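PDB 5EYN: fructokinase from Vibrio cholerae serotype O1, which catalyses the ATP-dependent phosphorylation of fructose, as a fructokinase of the PfkB carbohydrate kinase family. Local coordinates for residues Q123-Q126 with L127-P131; A147-P150 with S151-S154; D290-K293 with W294-C298. One frame throughout, in Å; residues are numbered along the deposited sequence.

Contact 1 of 3, residues Q123-Q126 with L127-P131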
loop_
_atom_site.group_PDB
_atom_site.type_symbol
_atom_site.label_atom_id
_atom_site.label_comp_id
_atom_site.label_asym_id
_atom_site.label_seq_id
_atom_site.Cartn_x
_atom_site.Cartn_y
_atom_site.Cartn_z
ATOM N N GLN A 123 13.484 4.358 2.903
ATOM C CA GLN A 123 14.612 4.028 2.041
ATOM C C GLN A 123 15.382 5.258 1.566
ATOM O O GLN A 123 16.478 5.141 1.004
ATOM C CB GLN A 123 14.139 3.196 0.840
ATOM C CG GLN A 123 13.561 1.855 1.243
ATOM C CD GLN A 123 14.587 0.986 1.922
ATOM O OE1 GLN A 123 15.473 0.461 1.273
ATOM N NE2 GLN A 123 14.477 0.830 3.240
ATOM N N PHE A 124 14.830 6.433 1.847
ATOM C CA PHE A 124 15.431 7.694 1.437
ATOM C C PHE A 124 16.045 8.485 2.587
ATOM O O PHE A 124 16.324 9.672 2.453
ATOM C CB PHE A 124 14.404 8.503 0.647
ATOM C CG PHE A 124 14.020 7.821 -0.623
ATOM C CD1 PHE A 124 12.965 6.929 -0.663
ATOM C CD2 PHE A 124 14.768 8.015 -1.773
ATOM C CE1 PHE A 124 12.646 6.274 -1.821
ATOM C CE2 PHE A 124 14.453 7.363 -2.930
ATOM C CZ PHE A 124 13.386 6.497 -2.965
ATOM N N LEU A 125 16.294 7.801 3.696
ATOM C CA LEU A 125 17.062 8.368 4.799
ATOM C C LEU A 125 18.350 9.007 4.276
ATOM O O LEU A 125 19.129 8.364 3.571
ATOM C CB LEU A 125 17.397 7.285 5.824
ATOM C CG LEU A 125 18.076 7.783 7.093
ATOM C CD1 LEU A 125 17.051 8.365 8.036
ATOM C CD2 LEU A 125 18.839 6.666 7.773
ATOM N N GLN A 126 18.576 10.260 4.653
ATOM C CA GLN A 126 19.766 11.010 4.254
ATOM C C GLN A 126 20.735 11.180 5.419
ATOM O O GLN A 126 20.368 11.032 6.586
ATOM C CB GLN A 126 19.375 12.397 3.746
ATOM C CG GLN A 126 18.453 12.369 2.544
ATOM C CD GLN A 126 18.045 13.751 2.083
ATOM O OE1 GLN A 126 18.490 14.759 2.631
ATOM N NE2 GLN A 126 17.186 13.805 1.079
ATOM N N LEU A 127 21.973 11.541 5.105
ATOM C CA LEU A 127 22.966 11.769 6.143
ATOM C C LEU A 127 22.514 12.850 7.115
ATOM O O LEU A 127 22.759 12.757 8.318
ATOM C CB LEU A 127 24.308 12.141 5.536
ATOM C CG LEU A 127 25.011 11.012 4.796
ATOM C CD1 LEU A 127 26.218 11.568 4.057
ATOM C CD2 LEU A 127 25.418 9.918 5.775
ATOM N N SER A 128 21.827 13.866 6.610
ATOM C CA SER A 128 21.405 14.966 7.470
ATOM C C SER A 128 20.243 14.592 8.388
ATOM O O SER A 128 19.886 15.376 9.264
ATOM C CB SER A 128 21.027 16.183 6.625
ATOM O OG SER A 128 19.953 15.885 5.752
ATOM N N ASP A 129 19.654 13.410 8.198
ATOM C CA ASP A 129 18.591 12.956 9.086
ATOM C C ASP A 129 19.136 12.371 10.384
ATOM O O ASP A 129 18.388 12.135 11.320
ATOM C CB ASP A 129 17.745 11.877 8.409
ATOM C CG ASP A 129 16.985 12.383 7.197
ATOM O OD1 ASP A 129 16.657 11.536 6.347
ATOM O OD2 ASP A 129 16.686 13.594 7.100
ATOM N N ILE A 130 20.437 12.113 10.440
ATOM C CA ILE A 130 21.002 11.448 11.600
ATOM C C ILE A 130 21.138 12.472 12.730
ATOM O O ILE A 130 21.694 13.538 12.521
ATOM C CB ILE A 130 22.384 10.868 11.283
ATOM C CG1 ILE A 130 22.297 9.863 10.125
ATOM C CG2 ILE A 130 22.979 10.220 12.520
ATOM C CD1 ILE A 130 23.654 9.501 9.554
ATOM N N PRO A 131 20.634 12.158 13.933
ATOM C CA PRO A 131 20.717 13.082 15.069
ATOM C C PRO A 131 22.049 12.969 15.785
ATOM O O PRO A 131 22.860 12.093 15.493
ATOM C CB PRO A 131 19.592 12.610 15.984
ATOM C CG PRO A 131 19.505 11.164 15.720
ATOM C CD PRO A 131 19.845 10.962 14.263
HETATM O O HOH W 1 20.585 16.391 3.204
#
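Asp-129 folds back over the turn that begins at Gln-126 and takes that residue's backbone N-H on its carboxylate. The bond from Gln-126 N to Asp-129 OD1 measures 2.9 Å and is practically straight at 179°, yet the donor stands well above the carboxylate plane. The return bond runs from Asp-129 N to Gln-126 O at 3.0 Å, closing a 3-10 turn, so both backbone polar groups of Gln-126 are engaged by the same residue. With CG beside its own backbone N (chi1 -65°), the aspartate reaches back toward the start of the turn.

Leu-125 and Asp-129 run past one another in opposite senses: Leu-125 CD1 rests 3.6 Å from Asp-129 CB, an apolar touch beside the polar pair. OD1 also carries a salt bridge to NE of Arg-66, on strand 61-68, which probably favours the ionised carboxylate.

On the outer side, Gln-126 runs out extended beyond CG, its OE1 on the side of Ser-128, 3.6 Å from Ser-128 OG. Water 1 spans them, donating to Gln-126 OE1 at 2.7 Å and lying 2.7 Å from Ser-128 OG.

The arrangement is a short 3-10 turn (127-129) whose last residue, Asp-129, accepts from the N-H of Gln-126, just before that segment, as the side-chain half of a capping box does; it lies in the connection between strands 113-115 and 138-142 of this ribokinase-like fold.

Contact 2 of 3, residues A147-P150 with S151-S154; sequences ANQP and SRSS
Ser-151 follows Pro-150, whose preceding peptide bond is cis, and opens helix 151-165. Its CB lies 3.7 Å from Asn-148 O, while its hydroxyl, anti to the backbone N, turns back along the chain to the carbonyl of Ala-145.

Arg-152 gives its backbone N to Asn-148 O at 2.9 Å, a helix-like step that reaches back into the loop. Its side chain leaves extended and bends at chi3 (-55°), which brings the guanidinium back over the loop. There Arg-152 NH2 donates to Ala-147 O at 3.0 Å; the oxygen lies at the guanidinium edge, but the donor stands above the carbonyl plane. NE binds Leu-146 O and NH1 forms a salt bridge with Glu-185, so the group is held from several directions. The Gln-149 side chain crosses that of Arg-152 at about a right angle, Gln-149 NE2 resting 3.6 Å from Arg-152 CD.

Ser-153 is gripped twice by one acceptor. Its N reaches Gln-149 OE1 at 3.0 Å and its OG reaches the same Gln-149 OE1 at 2.8 Å, the two donors arriving from opposite faces of the amide. The bend of Gln-149 at chi2 (-68°) carries its oxygen to this place, where a side-chain amide serves the first helical turn.

Ser-154 completes the turn: its N meets Pro-150 O at 2.9 Å. Its hydroxyl also binds Leu-125 O.

The segment thus starts the helix of a beta-alpha-beta unit that links the neighbouring parallel strands 138-142 and 168-172, with Gln-123 and Leu-125 of the preceding connection along one flank and the loop carrying Val-179 and Trp-180 against Ala-147.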
loop_
_atom_site.group_PDB
_atom_site.type_symbol
_atom_site.label_atom_id
_atom_site.label_comp_id
_atom_site.label_asym_id
_atom_site.label_seq_id
_atom_site.Cartn_x
_atom_site.Cartn_y
_atom_site.Cartn_z
ATOM N N ALA A 147 18.583 -1.927 2.796
ATOM C CA ALA A 147 18.163 -2.574 1.559
ATOM C C ALA A 147 18.502 -1.790 0.301
ATOM O O ALA A 147 18.897 -2.393 -0.691
ATOM C CB ALA A 147 16.665 -2.918 1.597
ATOM N N ASN A 148 18.283 -0.476 0.324
ATOM C CA ASN A 148 18.512 0.349 -0.855
ATOM C C ASN A 148 19.150 1.652 -0.456
ATOM O O ASN A 148 19.103 2.046 0.700
ATOM C CB ASN A 148 17.204 0.634 -1.581
ATOM C CG ASN A 148 16.477 -0.622 -1.963
ATOM O OD1 ASN A 148 16.809 -1.287 -2.950
ATOM N ND2 ASN A 148 15.475 -0.960 -1.187
ATOM N N GLN A 149 19.765 2.316 -1.425
ATOM C CA GLN A 149 20.278 3.651 -1.209
ATOM C C GLN A 149 19.177 4.678 -1.352
ATOM O O GLN A 149 18.243 4.468 -2.116
ATOM C CB GLN A 149 21.357 3.961 -2.245
ATOM C CG GLN A 149 22.531 3.015 -2.222
ATOM C CD GLN A 149 23.367 3.141 -0.957
ATOM O OE1 GLN A 149 23.084 3.959 -0.071
ATOM N NE2 GLN A 149 24.364 2.293 -0.841
ATOM N N PRO A 150 19.302 5.831 -0.673
ATOM C CA PRO A 150 20.429 6.236 0.168
ATOM C C PRO A 150 20.393 5.702 1.596
ATOM O O PRO A 150 21.336 5.912 2.359
ATOM C CB PRO A 150 20.306 7.763 0.188
ATOM C CG PRO A 150 18.823 8.003 0.075
ATOM C CD PRO A 150 18.354 6.939 -0.888
ATOM N N SER A 151 19.310 5.048 2.001
ATOM C CA SER A 151 19.228 4.619 3.393
ATOM C C SER A 151 20.386 3.724 3.789
ATOM O O SER A 151 20.897 3.826 4.897
ATOM C CB SER A 151 17.900 3.928 3.667
ATOM O OG SER A 151 17.855 3.468 5.009
ATOM N N ARG A 152 20.827 2.857 2.894
ATOM C CA ARG A 152 21.892 1.922 3.228
ATOM C C ARG A 152 23.154 2.673 3.657
ATOM O O ARG A 152 23.653 2.483 4.752
ATOM C CB ARG A 152 22.177 0.991 2.041
ATOM C CG ARG A 152 23.347 0.033 2.295
ATOM C CD ARG A 152 23.775 -0.738 1.063
ATOM N NE ARG A 152 22.695 -1.489 0.428
ATOM C CZ ARG A 152 22.826 -2.177 -0.693
ATOM N NH1 ARG A 152 23.999 -2.184 -1.326
ATOM N NH2 ARG A 152 21.829 -2.843 -1.221
ATOM N N SER A 153 23.641 3.560 2.804
ATOM C CA SER A 153 24.830 4.323 3.147
ATOM C C SER A 153 24.586 5.261 4.327
ATOM O O SER A 153 25.478 5.453 5.153
ATOM C CB SER A 153 25.390 5.072 1.934
ATOM O OG SER A 153 24.461 5.950 1.337
ATOM N N SER A 154 23.395 5.841 4.432
ATOM C CA SER A 154 23.112 6.721 5.565
ATOM C C SER A 154 23.146 5.958 6.887
ATOM O O SER A 154 23.637 6.455 7.890
ATOM C CB SER A 154 21.752 7.406 5.415
ATOM O OG SER A 154 21.738 8.262 4.294
#

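Contact 3 of 3, residues D290-K293 with W294-C298. With ADP (adenosine-5'-diphosphate), chain E.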
loop_
_atom_site.group_PDB
_atom_site.type_symbol
_atom_site.label_atom_id
_atom_site.label_comp_id
_atom_site.label_asym_id
_atom_site.label_seq_id
_atom_site.Cartn_x
_atom_site.Cartn_y
_atom_site.Cartn_z
ATOM N N ASP A 290 19.952 -11.915 32.516
ATOM C CA ASP A 290 18.706 -11.316 32.993
ATOM C C ASP A 290 17.989 -10.552 31.869
ATOM O O ASP A 290 16.760 -10.610 31.750
ATOM C CB ASP A 290 19.003 -10.376 34.169
ATOM C CG ASP A 290 17.792 -9.581 34.597
ATOM O OD1 ASP A 290 17.004 -10.107 35.399
ATOM O OD2 ASP A 290 17.617 -8.437 34.138
ATOM N N ALA A 291 18.744 -9.840 31.040
ATOM C CA ALA A 291 18.140 -9.101 29.930
ATOM C C ALA A 291 17.462 -10.045 28.951
ATOM O O ALA A 291 16.396 -9.728 28.426
ATOM C CB ALA A 291 19.174 -8.249 29.211
ATOM N N VAL A 292 18.055 -11.218 28.745
ATOM C CA VAL A 292 17.474 -12.230 27.863
ATOM C C VAL A 292 16.233 -12.863 28.500
ATOM O O VAL A 292 15.280 -13.198 27.803
ATOM C CB VAL A 292 18.511 -13.298 27.467
ATOM C CG1 VAL A 292 17.892 -14.425 26.657
ATOM C CG2 VAL A 292 19.617 -12.656 26.651
ATOM N N LYS A 293 16.220 -13.000 29.816
ATOM C CA LYS A 293 15.020 -13.475 30.483
ATOM C C LYS A 293 13.865 -12.502 30.239
ATOM O O LYS A 293 12.746 -12.913 29.933
ATOM C CB LYS A 293 15.296 -13.630 31.982
ATOM C CG LYS A 293 14.101 -14.014 32.828
ATOM C CD LYS A 293 14.499 -14.203 34.307
ATOM C CE LYS A 293 13.321 -14.693 35.152
ATOM N NZ LYS A 293 13.722 -14.932 36.563
ATOM N N TRP A 294 14.133 -11.210 30.377
ATOM C CA TRP A 294 13.136 -10.198 30.045
ATOM C C TRP A 294 12.733 -10.300 28.580
ATOM O O TRP A 294 11.550 -10.226 28.246
ATOM C CB TRP A 294 13.677 -8.793 30.317
ATOM C CG TRP A 294 13.599 -8.355 31.759
ATOM C CD1 TRP A 294 14.042 -9.040 32.864
ATOM C CD2 TRP A 294 13.039 -7.133 32.248
ATOM N NE1 TRP A 294 13.789 -8.313 34.004
ATOM C CE2 TRP A 294 13.173 -7.141 33.653
ATOM C CE3 TRP A 294 12.447 -6.028 31.635
ATOM C CZ2 TRP A 294 12.730 -6.089 34.446
ATOM C CZ3 TRP A 294 11.997 -4.991 32.420
ATOM C CH2 TRP A 294 12.147 -5.025 33.811
ATOM N N ALA A 295 13.722 -10.424 27.696
ATOM C CA ALA A 295 13.469 -10.527 26.267
ATOM C C ALA A 295 12.508 -11.670 25.940
ATOM O O ALA A 295 11.556 -11.509 25.170
ATOM C CB ALA A 295 14.789 -10.721 25.526
ATOM N N ASN A 296 12.758 -12.835 26.530
ATOM C CA ASN A 296 11.890 -13.979 26.292
ATOM C C ASN A 296 10.465 -13.706 26.777
ATOM O O ASN A 296 9.509 -14.082 26.110
ATOM C CB ASN A 296 12.429 -15.219 26.988
ATOM C CG ASN A 296 13.501 -15.939 26.203
ATOM O OD1 ASN A 296 13.528 -15.927 24.970
ATOM N ND2 ASN A 296 14.366 -16.628 26.930
ATOM N N GLY A 297 10.327 -13.053 27.922
ATOM C CA GLY A 297 9.005 -12.749 28.436
ATOM C C GLY A 297 8.253 -11.775 27.564
ATOM O O GLY A 297 7.070 -11.929 27.319
ATOM N N CYS A 298 8.960 -10.772 27.054
ATOM C CA CYS A 298 8.373 -9.823 26.134
ATOM C C CYS A 298 7.950 -10.503 24.838
ATOM O O CYS A 298 6.872 -10.237 24.324
ATOM C CB CYS A 298 9.355 -8.695 25.840
ATOM S SG CYS A 298 9.663 -7.581 27.226
HETATM P PB ADP E . 9.012 -12.774 15.377
HETATM O O1B ADP E . 8.679 -11.336 15.676
HETATM O O2B ADP E . 9.960 -12.866 14.203
HETATM O O3B ADP E . 7.732 -13.505 15.056
HETATM P PA ADP E . 9.846 -14.968 16.878
HETATM O O1A ADP E . 8.453 -15.508 16.598
HETATM O O2A ADP E . 10.753 -15.491 15.787
HETATM O O3A ADP E . 9.690 -13.411 16.670
HETATM O "O5'" ADP E . 10.436 -15.460 18.284
HETATM C "C5'" ADP E . 11.230 -14.634 19.061
HETATM C "C4'" ADP E . 11.077 -14.796 20.555
HETATM O "O4'" ADP E . 9.719 -14.687 20.918
HETATM C "C3'" ADP E . 11.580 -16.072 21.130
HETATM O "O3'" ADP E . 12.953 -16.014 21.375
HETATM C "C2'" ADP E . 10.807 -16.153 22.384
HETATM O "O2'" ADP E . 11.288 -15.323 23.372
HETATM C "C1'" ADP E . 9.505 -15.611 21.949
HETATM N N9 ADP E . 8.577 -16.600 21.478
HETATM C C8 ADP E . 8.227 -16.867 20.206
HETATM N N7 ADP E . 7.319 -17.830 20.177
HETATM C C5 ADP E . 7.056 -18.211 21.428
HETATM C C6 ADP E . 6.214 -19.137 22.021
HETATM N N6 ADP E . 5.372 -19.981 21.234
HETATM N N1 ADP E . 6.205 -19.252 23.346
HETATM C C2 ADP E . 6.971 -18.489 24.146
HETATM N N3 ADP E . 7.808 -17.571 23.609
HETATM C C4 ADP E . 7.856 -17.426 22.277
HETATM O O HOH W 2 14.829 -9.352 36.497
#
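Trp-294 lies alongside Asp-290, one helical turn earlier, the two side chains pointing the same way with the carboxylate and indole planes 55° apart. From the backbone outward, Trp-294 CB sits 3.4 Å from Ala-291 O. CG, placed beside its own backbone N (chi1 -81°), passes Asp-290 O, and Trp-294 CD1 comes to 3.3 Å from that oxygen. At the polar end, Trp-294 NE1 lies 3.8 Å from Asp-290 OD2, too far for a hydrogen bond, and water 2 instead bridges Trp-294 NE1 to Asp-290 OD1. The water accepts from Trp-294 NE1 at 2.9 Å, in the plane of the ring, and donates to Asp-290 OD1 at 2.6 Å. Arg-275 ties the pair together from helix 264-278, salt-bridged to Asp-290 OD2 and in cation-pi contact with the indole, while Tyr-319 meets the ring edge-to-face.

Another side of the helix looks toward the nucleotide. Asn-296, with its N bonded to Val-292 O at 2.8 Å, stands beside Val-292, and its OD1 accepts from O2' of ADP at 2.8 Å.

ND2 of Asn-296 donates to Val-251 O, and this fixes the turn of the amide: nitrogen to the protein, oxygen to the sugar. The chemistry is therefore divided, a water-linked carboxylate-indole pair, tied to Arg-275, joining helices on one side, and an oriented amide accepting from the ribose hydroxyl on the other.

From the N terminus the contacts follow one another in series, each within one continuous stretch, so none closes a long loop and none nests in or crosses another. Contact 1 turns the chain in the connection after strand 113-115, and contact 2 carries the chain from the loop after strand 138-142 into helix 151-165. Their centres are 9 Å apart and they touch: Gln-123 OE1 lies 2.8 Å from Asn-148 ND2, a probable hydrogen bond, joining these two turns. Contact 3, within helix 285-302, lies on the opposite side of the chain's centre, about 31 Å from either by centres, where the helix borders the ADP pocket.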